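Enoyl-CoA hydratase/isomerase family protein (Bacillus anthracis, PDB 3KQF) probably catalyses the reversible addition of water to 2-trans-enoyl-CoA thioesters as an enoyl-CoA hydratase of the crotonase superfamily. Local coordinates at residues 7-11 / 22-26; 45-51 / 97-103; 157-162 / 181-185; 113-119 / 134-139. All blocks are in the same frame, centred on the assembly; numbering follows the deposited sequence. Where two conformers were deposited one is given.

The four contacts follow one another along the chain in the order 1, 2, 4, 3, each closing before the next opens, so none nests or crosses. Interaction 1 closes the N-terminal beta hairpin. Interaction 2 joins the ends of helices 35-49 and 81-99, and touches interaction 1 through Ile22 CD1 and Ile48 CD1, 3.6 Å apart. Interaction 4 then pairs strands 112-114 and 134-136 beside the probable active site. Last, interaction 3 sets the junction of helices 150-158 and 160-169 against the loop after helix 175-181; its Leu183 CD2 lies 3.7 Å from Leu135 CD2 of interaction 4. Interactions 1 and 3 are farthest apart, their centres about 29 Å from each other.

Interaction 1 of 4, residues 7-11 / 22-26; sequences LQNIS and ISLNR
Asn9 and Arg26 come alongside through their first torsions: chi1 of -65° in Asn9 and of -60° in Arg26 sets each CG next to its own backbone N. The side chains run the same way, and Asn9 OD1 meets aliphatic carbon, 3.6 Å from Arg26 CD. Beyond CD, a bend at chi3 swings NE and the guanidinium off the chain direction, with amide and guanidinium planes at 89°. Arg26 NE gives its hydrogen to a water lying in the guanidinium plane, while NH1 turns to Asp72, as a salt bridge, and to Ser32 O. The backbones form the antiparallel hairpin 10-13/19-24 that starts the six-stranded sheet of the crotonase fold. Ser11 and Ser23 are its hydrogen-bonded pair, with Ser11 N to Ser23 O and Ser23 N to Ser11 O both 2.9 Å; Ile10 and Leu24 are the neighbouring non-hydrogen-bonded pair. Past the strand end, Asn25 N reaches Asn9 O at 2.7 Å, from a position tilted out of the carbonyl plane. Asn25 ND2 donates to a water, 2.9 Å away, that in turn donates to Leu7 O and Ile10 O.

Interaction 2 of 4, residues 45-51 / 97-103; sequences LTQINEE and MVEQLPQ
Leu45 meets three side chains of 97-103: Met97 and Val98 slant across it, and Leu101 stands at about a right angle. In the selenomethionine Met97, the bend at chi3 (62°) folds CE back to 3.7 Å from Leu45 CB. The same methyl sits 3.5 Å from Thr46 OG1, a hydroxyl hydrogen-bonded to Gln42 O. The two methyls of Leu45 then divide the remaining work: CD1 faces Val98 CG2 at 3.8 Å, while CD2 meets Leu101 CD1 at 3.7 Å. Leu101 CD2, the other branch, lies 3.6 Å from Leu45 O. Pro102 also stands roughly perpendicular to its partner, its CD 3.4 Å from Asn49 OD1. A nearly straight hydrogen bond crosses the contact: Gln103 NE2 donates to Ile48 O at 3.1 Å, 163° at the hydrogen. It comes from above the carbonyl plane, and Glu51 N reaches the same oxygen from the opposite face. Gln103 NE2 also binds Thr54 O, whereas the buried OE1 has no partner in the model. Ile48 rests on Val20 and Ile22 of strand 19-24. Thus the C-terminal ends of two helices meet beside the sheet, as in the beta-beta-alpha superhelix of the crotonase fold.

Interaction 3 of 4, residues 157-162 / 181-185; sequences LIGVGR and YGLVE
Tyr181 O accepts a 2.6 Å hydrogen bond from a water that also donates to Ile158 O at 2.8 Å, bridging two backbone carbonyls near helix ends. Helix 175-181, which ends at Tyr181, closes in a Schellman motif: Gly182, with positive phi, leads the chain out. Ile158 packs against this turn with one branch. Its CG2 lies 3.4 Å from Tyr181 O and also touches Gly182 C and Leu183 N. Leu157 covers the next step of the loop, placing CD2 at 3.7 Å from Leu183 O. The contact borders a neighbouring subunit of the trimer: Arg162 NH2 bonds Glu185 O of the second subunit, and Arg162 makes a cation-pi contact with Phe186 of that subunit. Within the chain, Arg162 forms a stacked cation-pi contact over one face of Tyr181. Two bends, at chi2 and at chi3 (64°), turn the arginine so that its guanidinium lies nearly parallel to the ring, with planes at 15° and centres 4.0 Å apart. Glu165 pairs with NH1, and Tyr181 OH is bonded to Arg171, so both stacked groups have their ends fixed. Glu185 is held by a salt bridge with Arg127. The guanidinium is offset toward the ring rim, while Arg162 CD makes a CH-pi contact closer to the ring axis, 3.8 Å from the Tyr181 centroid and 8° off its normal.

Interaction 4 of 4, residues 113-119 / 134-139; sequences ALGGGTE and SLGLTE
Ala113 N donates to Ser134 O at 2.8 Å and Gly115 N to Gly136 O at 2.9 Å, the latter in the carbonyl plane with 162° at the hydrogen. These bonds set strands 112-114 and 134-136 parallel, in register Ala113 with Leu135 and Leu114 with Gly136. Thr118, from the first turn of helix 116-123, reinforces the pairing. With chi1 at -76°, its OG1 is anti to the carbonyl carbon and can act twice: it donates to Ala113 O at 2.6 Å, from above the carbonyl plane, and accepts from Gly136 N at 3.1 Å. That second bond is straight, whereas the Gly136 N to Ala113 O bond is weak. Gly115 is the N-cap of the helix. Outward from it, Leu137 CD2 packs 3.4 Å from Gly115 O and also meets Thr118 CB and Glu119 CG. On the face that Thr118 covers, Ala113 CB approaches Leu135 CG; Leu114 points to the opposite face.

Beyond the strand pair, the carboxylates of Glu119 and Glu139 arrive from opposite directions with planes 71° apart. Glu119 OE1 stands 3.7 Å from Glu139 OE2, and one water lies between them, 2.7 Å from Glu139 OE2; its distance to Glu119 OE1 is doubtfully short. Glu119 OE2 is held by Ala148 N and Gly150 N. Glu119 and Glu139 probably correspond to the two catalytic glutamates of enoyl-CoA hydratases, and Gly116 N probably to one of the oxyanion-hole donors. The pairing holds the starts of these two elements together, consistent with two acids meeting over a water in a probable hydration site.

Interaction 1 of 4, residues 7-11 / 22-26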
loop_
_atom_site.group_PDB
_atom_site.type_symbol
_atom_site.label_atom_id
_atom_site.label_comp_id
_atom_site.label_asym_id
_atom_site.label_seq_id
_atom_site.Cartn_x
_atom_site.Cartn_y
_atom_site.Cartn_z
ATOM N N LEU A 7 18.690 9.791 -33.949
ATOM C CA LEU A 7 18.464 8.758 -32.900
ATOM C C LEU A 7 18.523 7.364 -33.517
ATOM O O LEU A 7 17.786 7.069 -34.463
ATOM C CB LEU A 7 17.102 8.964 -32.247
ATOM C CG LEU A 7 16.865 10.280 -31.516
ATOM C CD1 LEU A 7 15.406 10.356 -31.102
ATOM C CD2 LEU A 7 17.793 10.415 -30.311
ATOM N N GLN A 8 19.390 6.509 -32.985
ATOM C CA GLN A 8 19.542 5.157 -33.509
ATOM C C GLN A 8 19.010 4.054 -32.598
ATOM O O GLN A 8 18.679 2.974 -33.076
ATOM C CB GLN A 8 21.019 4.864 -33.803
ATOM C CG GLN A 8 21.642 5.730 -34.888
ATOM C CD GLN A 8 23.024 5.243 -35.286
ATOM O OE1 GLN A 8 23.548 4.288 -34.712
ATOM N NE2 GLN A 8 23.620 5.896 -36.280
ATOM N N ASN A 9 18.950 4.316 -31.295
ATOM C CA ASN A 9 18.525 3.317 -30.323
ATOM C C ASN A 9 17.098 3.515 -29.795
ATOM O O ASN A 9 16.569 2.640 -29.110
ATOM C CB ASN A 9 19.521 3.298 -29.162
ATOM C CG ASN A 9 20.908 2.828 -29.600
ATOM O OD1 ASN A 9 21.087 1.674 -29.991
ATOM N ND2 ASN A 9 21.889 3.714 -29.517
ATOM N N ILE A 10 16.499 4.665 -30.081
ATOM C CA ILE A 10 15.108 4.906 -29.703
ATOM C C ILE A 10 14.384 5.591 -30.860
ATOM O O ILE A 10 15.011 6.089 -31.798
ATOM C CB ILE A 10 14.956 5.747 -28.426
ATOM C CG1 ILE A 10 15.451 7.173 -28.644
ATOM C CG2 ILE A 10 15.676 5.095 -27.232
ATOM C CD1 ILE A 10 15.266 8.034 -27.414
ATOM N N SER A 11 13.060 5.578 -30.788
ATOM C CA SER A 11 12.202 6.204 -31.785
ATOM C C SER A 11 11.299 7.154 -31.022
ATOM O O SER A 11 10.874 6.840 -29.917
ATOM C CB SER A 11 11.336 5.164 -32.496
ATOM O OG SER A 11 12.119 4.214 -33.187
ATOM N N ILE A 22 7.615 7.315 -26.942
ATOM C CA ILE A 22 9.022 6.985 -27.025
ATOM C C ILE A 22 9.137 5.461 -27.058
ATOM O O ILE A 22 8.593 4.792 -26.188
ATOM C CB ILE A 22 9.793 7.495 -25.799
ATOM C CG1 ILE A 22 9.593 9.007 -25.624
ATOM C CG2 ILE A 22 11.264 7.156 -25.942
ATOM C CD1 ILE A 22 10.220 9.569 -24.369
ATOM N N SER A 23 9.808 4.917 -28.069
ATOM C CA SER A 23 9.953 3.470 -28.190
ATOM C C SER A 23 11.416 3.029 -28.123
ATOM O O SER A 23 12.241 3.483 -28.937
ATOM C CB SER A 23 9.366 2.985 -29.519
ATOM O OG SER A 23 8.026 3.380 -29.704
ATOM N N LEU A 24 11.756 2.163 -27.169
ATOM C CA LEU A 24 13.113 1.608 -27.133
ATOM C C LEU A 24 13.229 0.844 -28.454
ATOM O O LEU A 24 12.333 0.077 -28.803
ATOM C CB LEU A 24 13.342 0.699 -25.927
ATOM C CG LEU A 24 13.090 1.300 -24.547
ATOM C CD1 LEU A 24 13.425 0.294 -23.462
ATOM C CD2 LEU A 24 13.882 2.589 -24.321
ATOM N N ASN A 25 14.322 1.057 -29.183
ATOM C CA ASN A 25 14.484 0.486 -30.519
ATOM C C ASN A 25 15.768 -0.318 -30.741
ATOM O O ASN A 25 16.611 0.042 -31.569
ATOM C CB ASN A 25 14.399 1.616 -31.556
ATOM C CG ASN A 25 14.243 1.101 -32.976
ATOM O OD1 ASN A 25 13.659 0.037 -33.208
ATOM N ND2 ASN A 25 14.743 1.874 -33.946
ATOM N N ARG A 26 15.887 -1.415 -30.004
ATOM C CA ARG A 26 16.992 -2.334 -30.119
ATOM C C ARG A 26 16.401 -3.741 -30.080
ATOM O O ARG A 26 16.756 -4.537 -29.221
ATOM C CB ARG A 26 17.978 -2.150 -28.969
ATOM C CG ARG A 26 18.605 -0.780 -28.846
ATOM C CD ARG A 26 19.723 -0.868 -27.803
ATOM N NE ARG A 26 20.854 -1.637 -28.314
ATOM C CZ ARG A 26 21.694 -2.359 -27.578
ATOM N NH1 ARG A 26 21.511 -2.499 -26.261
ATOM N NH2 ARG A 26 22.694 -3.004 -28.176
HETATM O O HOH W 1 16.008 4.520 -34.099
HETATM O O HOH W 2 19.012 0.407 -32.699
HETATM O O HOH W 3 21.270 -1.411 -31.310
HETATM O O HOH W 4 7.811 5.697 -30.887
#

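Interaction 2 of 4, residues 45-51 / 97-103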
loop_
_atom_site.group_PDB
_atom_site.type_symbol
_atom_site.label_atom_id
_atom_site.label_comp_id
_atom_site.label_asym_id
_atom_site.label_seq_id
_atom_site.Cartn_x
_atom_site.Cartn_y
_atom_site.Cartn_z
ATOM N N LEU A 45 14.406 13.067 -23.053
ATOM C CA LEU A 45 13.702 13.411 -21.800
ATOM C C LEU A 45 13.910 14.912 -21.462
ATOM O O LEU A 45 12.982 15.582 -21.008
ATOM C CB LEU A 45 14.153 12.499 -20.664
ATOM C CG LEU A 45 13.657 11.045 -20.793
ATOM C CD1 LEU A 45 14.297 10.133 -19.755
ATOM C CD2 LEU A 45 12.129 10.966 -20.703
ATOM N N THR A 46 15.114 15.430 -21.715
ATOM C CA THR A 46 15.428 16.854 -21.473
ATOM C C THR A 46 14.601 17.758 -22.370
ATOM O O THR A 46 14.187 18.841 -21.954
ATOM C CB THR A 46 16.918 17.162 -21.702
ATOM O OG1 THR A 46 17.702 16.341 -20.846
ATOM C CG2 THR A 46 17.247 18.643 -21.420
ATOM N N GLN A 47 14.379 17.325 -23.606
ATOM C CA GLN A 47 13.574 18.094 -24.555
ATOM C C GLN A 47 12.095 18.104 -24.125
ATOM O O GLN A 47 11.485 19.153 -24.001
ATOM C CB GLN A 47 13.748 17.515 -25.967
ATOM C CG GLN A 47 12.974 18.241 -27.062
ATOM C CD GLN A 47 13.450 17.877 -28.475
ATOM O OE1 GLN A 47 14.181 16.900 -28.673
ATOM N NE2 GLN A 47 13.029 18.671 -29.463
ATOM N N ILE A 48 11.545 16.929 -23.858
ATOM C CA ILE A 48 10.145 16.795 -23.439
ATOM C C ILE A 48 9.849 17.562 -22.140
ATOM O O ILE A 48 8.771 18.148 -21.983
ATOM C CB ILE A 48 9.762 15.311 -23.294
ATOM C CG1 ILE A 48 9.835 14.625 -24.662
ATOM C CG2 ILE A 48 8.347 15.181 -22.708
ATOM C CD1 ILE A 48 9.825 13.096 -24.596
ATOM N N ASN A 49 10.833 17.601 -21.241
ATOM C CA ASN A 49 10.707 18.321 -19.988
ATOM C C ASN A 49 10.309 19.807 -20.201
ATOM O O ASN A 49 9.612 20.392 -19.363
ATOM C CB ASN A 49 12.028 18.208 -19.203
ATOM C CG ASN A 49 11.891 18.620 -17.768
ATOM O OD1 ASN A 49 11.321 17.884 -16.960
ATOM N ND2 ASN A 49 12.493 19.752 -17.411
ATOM N N GLU A 50 10.737 20.381 -21.328
ATOM C CA GLU A 50 10.463 21.779 -21.664
ATOM C C GLU A 50 9.368 21.971 -22.719
ATOM O O GLU A 50 9.165 23.083 -23.205
ATOM C CB GLU A 50 11.763 22.441 -22.143
ATOM C CG GLU A 50 12.855 22.454 -21.085
ATOM C CD GLU A 50 12.522 23.357 -19.912
ATOM O OE1 GLU A 50 12.245 24.557 -20.136
ATOM O OE2 GLU A 50 12.577 22.881 -18.759
ATOM N N GLU A 51 8.656 20.903 -23.061
ATOM C CA GLU A 51 7.585 20.982 -24.062
ATOM C C GLU A 51 6.213 21.248 -23.442
ATOM O O GLU A 51 5.559 20.334 -22.958
ATOM C CB GLU A 51 7.529 19.710 -24.910
ATOM C CG GLU A 51 8.619 19.603 -25.961
ATOM C CD GLU A 51 8.569 18.284 -26.731
ATOM O OE1 GLU A 51 7.697 17.431 -26.435
ATOM O OE2 GLU A 51 9.411 18.095 -27.630
HETATM N N MSE A 97 14.741 10.954 -14.237
HETATM C CA MSE A 97 14.275 11.907 -15.241
HETATM C C MSE A 97 12.881 11.550 -15.767
HETATM O O MSE A 97 12.069 12.448 -16.037
HETATM C CB MSE A 97 15.285 12.018 -16.384
HETATM C CG MSE A 97 16.643 12.563 -15.968
HETATM SE SE MSE A 97 17.879 12.597 -17.502
HETATM C CE MSE A 97 16.860 13.819 -18.548
ATOM N N VAL A 98 12.600 10.248 -15.914
ATOM C CA VAL A 98 11.267 9.800 -16.359
ATOM C C VAL A 98 10.258 10.166 -15.297
ATOM O O VAL A 98 9.219 10.762 -15.581
ATOM C CB VAL A 98 11.190 8.255 -16.544
ATOM C CG1 VAL A 98 9.706 7.805 -16.735
ATOM C CG2 VAL A 98 12.056 7.808 -17.692
ATOM N N GLU A 99 10.589 9.833 -14.056
ATOM C CA GLU A 99 9.703 10.059 -12.939
ATOM C C GLU A 99 9.400 11.541 -12.740
ATOM O O GLU A 99 8.257 11.901 -12.462
ATOM C CB GLU A 99 10.306 9.450 -11.673
ATOM C CG GLU A 99 9.327 9.275 -10.553
ATOM C CD GLU A 99 9.882 8.421 -9.431
ATOM O OE1 GLU A 99 9.204 7.436 -9.045
ATOM O OE2 GLU A 99 11.006 8.708 -8.962
ATOM N N GLN A 100 10.408 12.389 -12.922
ATOM C CA GLN A 100 10.252 13.839 -12.747
ATOM C C GLN A 100 9.758 14.668 -13.933
ATOM O O GLN A 100 9.672 15.889 -13.825
ATOM C CB GLN A 100 11.549 14.410 -12.189
ATOM C CG GLN A 100 11.867 13.839 -10.813
ATOM C CD GLN A 100 13.242 14.228 -10.311
ATOM O OE1 GLN A 100 13.935 15.025 -10.938
ATOM N NE2 GLN A 100 13.652 13.650 -9.178
ATOM N N LEU A 101 9.416 14.033 -15.046
ATOM C CA LEU A 101 8.803 14.773 -16.148
ATOM C C LEU A 101 7.502 15.395 -15.632
ATOM O O LEU A 101 6.789 14.780 -14.823
ATOM C CB LEU A 101 8.456 13.864 -17.308
ATOM C CG LEU A 101 9.574 13.446 -18.230
ATOM C CD1 LEU A 101 9.033 12.409 -19.228
ATOM C CD2 LEU A 101 10.162 14.680 -18.925
ATOM N N PRO A 102 7.186 16.619 -16.080
ATOM C CA PRO A 102 5.955 17.219 -15.605
ATOM C C PRO A 102 4.732 16.473 -16.086
ATOM O O PRO A 102 3.681 16.488 -15.434
ATOM C CB PRO A 102 5.980 18.635 -16.225
ATOM C CG PRO A 102 6.971 18.584 -17.298
ATOM C CD PRO A 102 7.979 17.557 -16.896
ATOM N N GLN A 103 4.860 15.818 -17.230
ATOM C CA GLN A 103 3.738 15.108 -17.802
ATOM C C GLN A 103 3.549 13.718 -17.207
ATOM O O GLN A 103 4.518 13.087 -16.794
ATOM C CB GLN A 103 3.947 14.889 -19.301
ATOM C CG GLN A 103 4.128 16.124 -20.168
ATOM C CD GLN A 103 5.571 16.604 -20.297
ATOM O OE1 GLN A 103 6.470 16.148 -19.592
ATOM N NE2 GLN A 103 5.789 17.544 -21.223
HETATM O O HOH W 5 12.623 15.007 -16.001
#

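Interaction 3 of 4, residues 157-162 / 181-185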
loop_
_atom_site.group_PDB
_atom_site.type_symbol
_atom_site.label_atom_id
_atom_site.label_comp_id
_atom_site.label_asym_id
_atom_site.label_seq_id
_atom_site.Cartn_x
_atom_site.Cartn_y
_atom_site.Cartn_z
ATOM N N LEU A 157 4.681 0.637 -4.471
ATOM C CA LEU A 157 3.490 0.389 -5.322
ATOM C C LEU A 157 2.622 -0.787 -4.889
ATOM O O LEU A 157 1.385 -0.670 -4.834
ATOM C CB LEU A 157 3.907 0.191 -6.790
ATOM C CG LEU A 157 2.784 0.025 -7.834
ATOM C CD1 LEU A 157 1.940 1.279 -7.851
ATOM C CD2 LEU A 157 3.376 -0.251 -9.189
ATOM N N ILE A 158 3.254 -1.922 -4.593
ATOM C CA ILE A 158 2.522 -3.144 -4.297
ATOM C C ILE A 158 2.639 -3.689 -2.866
ATOM O O ILE A 158 2.113 -4.773 -2.558
ATOM C CB ILE A 158 2.900 -4.253 -5.292
ATOM C CG1 ILE A 158 4.359 -4.700 -5.128
ATOM C CG2 ILE A 158 2.631 -3.794 -6.732
ATOM C CD1 ILE A 158 4.724 -5.880 -6.042
ATOM N N GLY A 159 3.332 -2.963 -2.006
ATOM C CA GLY A 159 3.459 -3.353 -0.599
ATOM C C GLY A 159 4.759 -4.092 -0.366
ATOM O O GLY A 159 5.290 -4.750 -1.288
ATOM N N VAL A 160 5.246 -4.024 0.875
ATOM C CA VAL A 160 6.544 -4.575 1.212
ATOM C C VAL A 160 6.646 -6.105 1.087
ATOM O O VAL A 160 7.637 -6.596 0.583
ATOM C CB VAL A 160 7.030 -4.094 2.595
ATOM C CG1 VAL A 160 6.082 -4.513 3.711
ATOM C CG2 VAL A 160 8.463 -4.621 2.882
ATOM N N GLY A 161 5.591 -6.817 1.474
ATOM C CA GLY A 161 5.574 -8.291 1.450
ATOM C C GLY A 161 5.743 -8.885 0.064
ATOM O O GLY A 161 6.577 -9.758 -0.163
ATOM N N ARG A 162 4.905 -8.443 -0.860
ATOM C CA ARG A 162 4.985 -8.888 -2.231
ATOM C C ARG A 162 6.285 -8.450 -2.909
ATOM O O ARG A 162 6.894 -9.215 -3.668
ATOM C CB ARG A 162 3.767 -8.385 -3.020
ATOM C CG ARG A 162 3.765 -8.840 -4.462
ATOM C CD ARG A 162 3.612 -10.345 -4.571
ATOM N NE ARG A 162 2.316 -10.779 -4.056
ATOM C CZ ARG A 162 1.979 -12.039 -3.811
ATOM N NH1 ARG A 162 2.865 -13.019 -3.949
ATOM N NH2 ARG A 162 0.755 -12.315 -3.368
ATOM N N TYR A 181 -1.439 -8.328 -8.411
ATOM C CA TYR A 181 -0.632 -7.745 -7.331
ATOM C C TYR A 181 -0.655 -6.218 -7.286
ATOM O O TYR A 181 -0.156 -5.615 -6.325
ATOM C CB TYR A 181 0.816 -8.182 -7.415
ATOM C CG TYR A 181 1.072 -9.677 -7.529
ATOM C CD1 TYR A 181 0.251 -10.603 -6.914
ATOM C CD2 TYR A 181 2.217 -10.139 -8.172
ATOM C CE1 TYR A 181 0.523 -11.972 -6.998
ATOM C CE2 TYR A 181 2.499 -11.511 -8.257
ATOM C CZ TYR A 181 1.656 -12.411 -7.674
ATOM O OH TYR A 181 1.944 -13.773 -7.766
ATOM N N GLY A 182 -1.205 -5.604 -8.328
ATOM C CA GLY A 182 -1.258 -4.136 -8.422
ATOM C C GLY A 182 -0.026 -3.506 -9.061
ATOM O O GLY A 182 0.160 -2.265 -9.003
ATOM N N LEU A 183 0.808 -4.337 -9.693
ATOM C CA LEU A 183 2.021 -3.886 -10.378
ATOM C C LEU A 183 1.668 -3.230 -11.716
ATOM O O LEU A 183 2.332 -2.292 -12.125
ATOM C CB LEU A 183 3.020 -5.045 -10.572
ATOM C CG LEU A 183 4.302 -4.772 -11.368
ATOM C CD1 LEU A 183 5.182 -3.631 -10.753
ATOM C CD2 LEU A 183 5.098 -6.067 -11.475
ATOM N N VAL A 184 0.661 -3.756 -12.428
ATOM C CA VAL A 184 0.205 -3.104 -13.666
ATOM C C VAL A 184 -1.277 -2.751 -13.470
ATOM O O VAL A 184 -2.026 -3.472 -12.779
ATOM C CB VAL A 184 0.454 -3.925 -14.941
ATOM C CG1 VAL A 184 1.959 -4.259 -15.061
ATOM C CG2 VAL A 184 -0.426 -5.168 -14.980
ATOM N N GLU A 185 -1.689 -1.631 -14.051
ATOM C CA GLU A 185 -3.044 -1.113 -13.867
ATOM C C GLU A 185 -4.043 -1.592 -14.910
ATOM O O GLU A 185 -5.251 -1.610 -14.639
ATOM C CB GLU A 185 -3.019 0.425 -13.771
ATOM C CG GLU A 185 -2.417 0.968 -12.433
ATOM C CD GLU A 185 -0.905 0.814 -12.307
ATOM O OE1 GLU A 185 -0.189 0.706 -13.340
ATOM O OE2 GLU A 185 -0.412 0.833 -11.149
HETATM O O HOH W 6 0.516 -6.482 -4.017
#

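Interaction 4 of 4, residues 113-119 / 134-139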
loop_
_atom_site.group_PDB
_atom_site.type_symbol
_atom_site.label_atom_id
_atom_site.label_comp_id
_atom_site.label_asym_id
_atom_site.label_seq_id
_atom_site.Cartn_x
_atom_site.Cartn_y
_atom_site.Cartn_z
ATOM N N ALA A 113 9.821 -7.555 -19.439
ATOM C CA ALA A 113 10.258 -6.354 -18.734
ATOM C C ALA A 113 10.971 -6.882 -17.518
ATOM O O ALA A 113 10.351 -7.136 -16.478
ATOM C CB ALA A 113 9.055 -5.497 -18.324
ATOM N N LEU A 114 12.280 -7.016 -17.630
ATOM C CA LEU A 114 13.050 -7.662 -16.578
ATOM C C LEU A 114 14.136 -6.812 -16.056
ATOM O O LEU A 114 14.810 -6.136 -16.827
ATOM C CB LEU A 114 13.676 -8.927 -17.131
ATOM C CG LEU A 114 12.730 -9.934 -17.755
ATOM C CD1 LEU A 114 13.560 -11.021 -18.428
ATOM C CD2 LEU A 114 11.767 -10.511 -16.718
ATOM N N GLY A 115 14.278 -6.826 -14.733
ATOM C CA GLY A 115 15.330 -6.076 -14.050
ATOM C C GLY A 115 15.122 -4.596 -14.313
ATOM O O GLY A 115 14.057 -4.040 -13.981
ATOM N N GLY A 116 16.107 -3.981 -14.966
ATOM C CA GLY A 116 16.018 -2.575 -15.382
ATOM C C GLY A 116 14.735 -2.281 -16.158
ATOM O O GLY A 116 14.269 -1.155 -16.150
ATOM N N GLY A 117 14.196 -3.282 -16.854
ATOM C CA GLY A 117 12.911 -3.140 -17.587
ATOM C C GLY A 117 11.724 -2.974 -16.647
ATOM O O GLY A 117 10.801 -2.171 -16.909
ATOM N N THR A 118 11.687 -3.758 -15.566
ATOM C CA THR A 118 10.649 -3.535 -14.568
ATOM C C THR A 118 10.894 -2.188 -13.851
ATOM O O THR A 118 9.943 -1.451 -13.565
ATOM C CB THR A 118 10.476 -4.728 -13.602
ATOM O OG1 THR A 118 9.764 -5.773 -14.285
ATOM C CG2 THR A 118 9.653 -4.346 -12.385
ATOM N N GLU A 119 12.160 -1.855 -13.587
ATOM C CA GLU A 119 12.475 -0.584 -12.959
ATOM C C GLU A 119 11.999 0.599 -13.800
ATOM O O GLU A 119 11.466 1.586 -13.258
ATOM C CB GLU A 119 13.970 -0.479 -12.666
ATOM C CG GLU A 119 14.387 -1.393 -11.565
ATOM C CD GLU A 119 15.857 -1.328 -11.259
ATOM O OE1 GLU A 119 16.695 -1.448 -12.202
ATOM O OE2 GLU A 119 16.187 -1.198 -10.061
ATOM N N SER A 134 5.737 -10.312 -19.477
ATOM C CA SER A 134 6.194 -10.908 -18.223
ATOM C C SER A 134 7.091 -9.895 -17.557
ATOM O O SER A 134 7.779 -9.104 -18.238
ATOM C CB SER A 134 6.890 -12.261 -18.420
ATOM O OG SER A 134 7.895 -12.216 -19.407
ATOM N N LEU A 135 7.043 -9.877 -16.232
ATOM C CA LEU A 135 7.790 -8.925 -15.456
ATOM C C LEU A 135 8.530 -9.584 -14.331
ATOM O O LEU A 135 8.305 -10.757 -13.996
ATOM C CB LEU A 135 6.849 -7.870 -14.838
ATOM C CG LEU A 135 6.013 -7.028 -15.806
ATOM C CD1 LEU A 135 4.784 -7.775 -16.261
ATOM C CD2 LEU A 135 5.631 -5.686 -15.128
ATOM N N GLY A 136 9.415 -8.816 -13.730
ATOM C CA GLY A 136 10.141 -9.312 -12.575
ATOM C C GLY A 136 11.438 -8.579 -12.361
ATOM O O GLY A 136 12.012 -8.016 -13.300
ATOM N N LEU A 137 11.901 -8.596 -11.123
ATOM C CA LEU A 137 13.195 -8.023 -10.778
ATOM C C LEU A 137 14.092 -9.222 -10.563
ATOM O O LEU A 137 14.164 -9.775 -9.464
ATOM C CB LEU A 137 13.120 -7.135 -9.549
ATOM C CG LEU A 137 12.404 -5.804 -9.760
ATOM C CD1 LEU A 137 12.302 -5.037 -8.472
ATOM C CD2 LEU A 137 13.149 -4.974 -10.797
ATOM N N THR A 138 14.818 -9.575 -11.615
ATOM C CA THR A 138 15.656 -10.775 -11.650
ATOM C C THR A 138 17.063 -10.588 -11.094
ATOM O O THR A 138 17.834 -11.546 -11.066
ATOM C CB THR A 138 15.797 -11.250 -13.103
ATOM O OG1 THR A 138 16.273 -10.154 -13.893
ATOM C CG2 THR A 138 14.430 -11.746 -13.673
ATOM N N GLU A 139 17.375 -9.377 -10.627
ATOM C CA GLU A 139 18.721 -9.037 -10.140
ATOM C C GLU A 139 19.426 -10.026 -9.170
ATOM O O GLU A 139 20.594 -10.361 -9.374
ATOM C CB GLU A 139 18.738 -7.609 -9.556
ATOM C CG GLU A 139 18.595 -6.486 -10.603
ATOM C CD GLU A 139 17.156 -6.171 -11.041
ATOM O OE1 GLU A 139 16.242 -6.982 -10.811
ATOM O OE2 GLU A 139 16.937 -5.064 -11.605
HETATM O O HOH W 7 18.570 -2.891 -11.692
#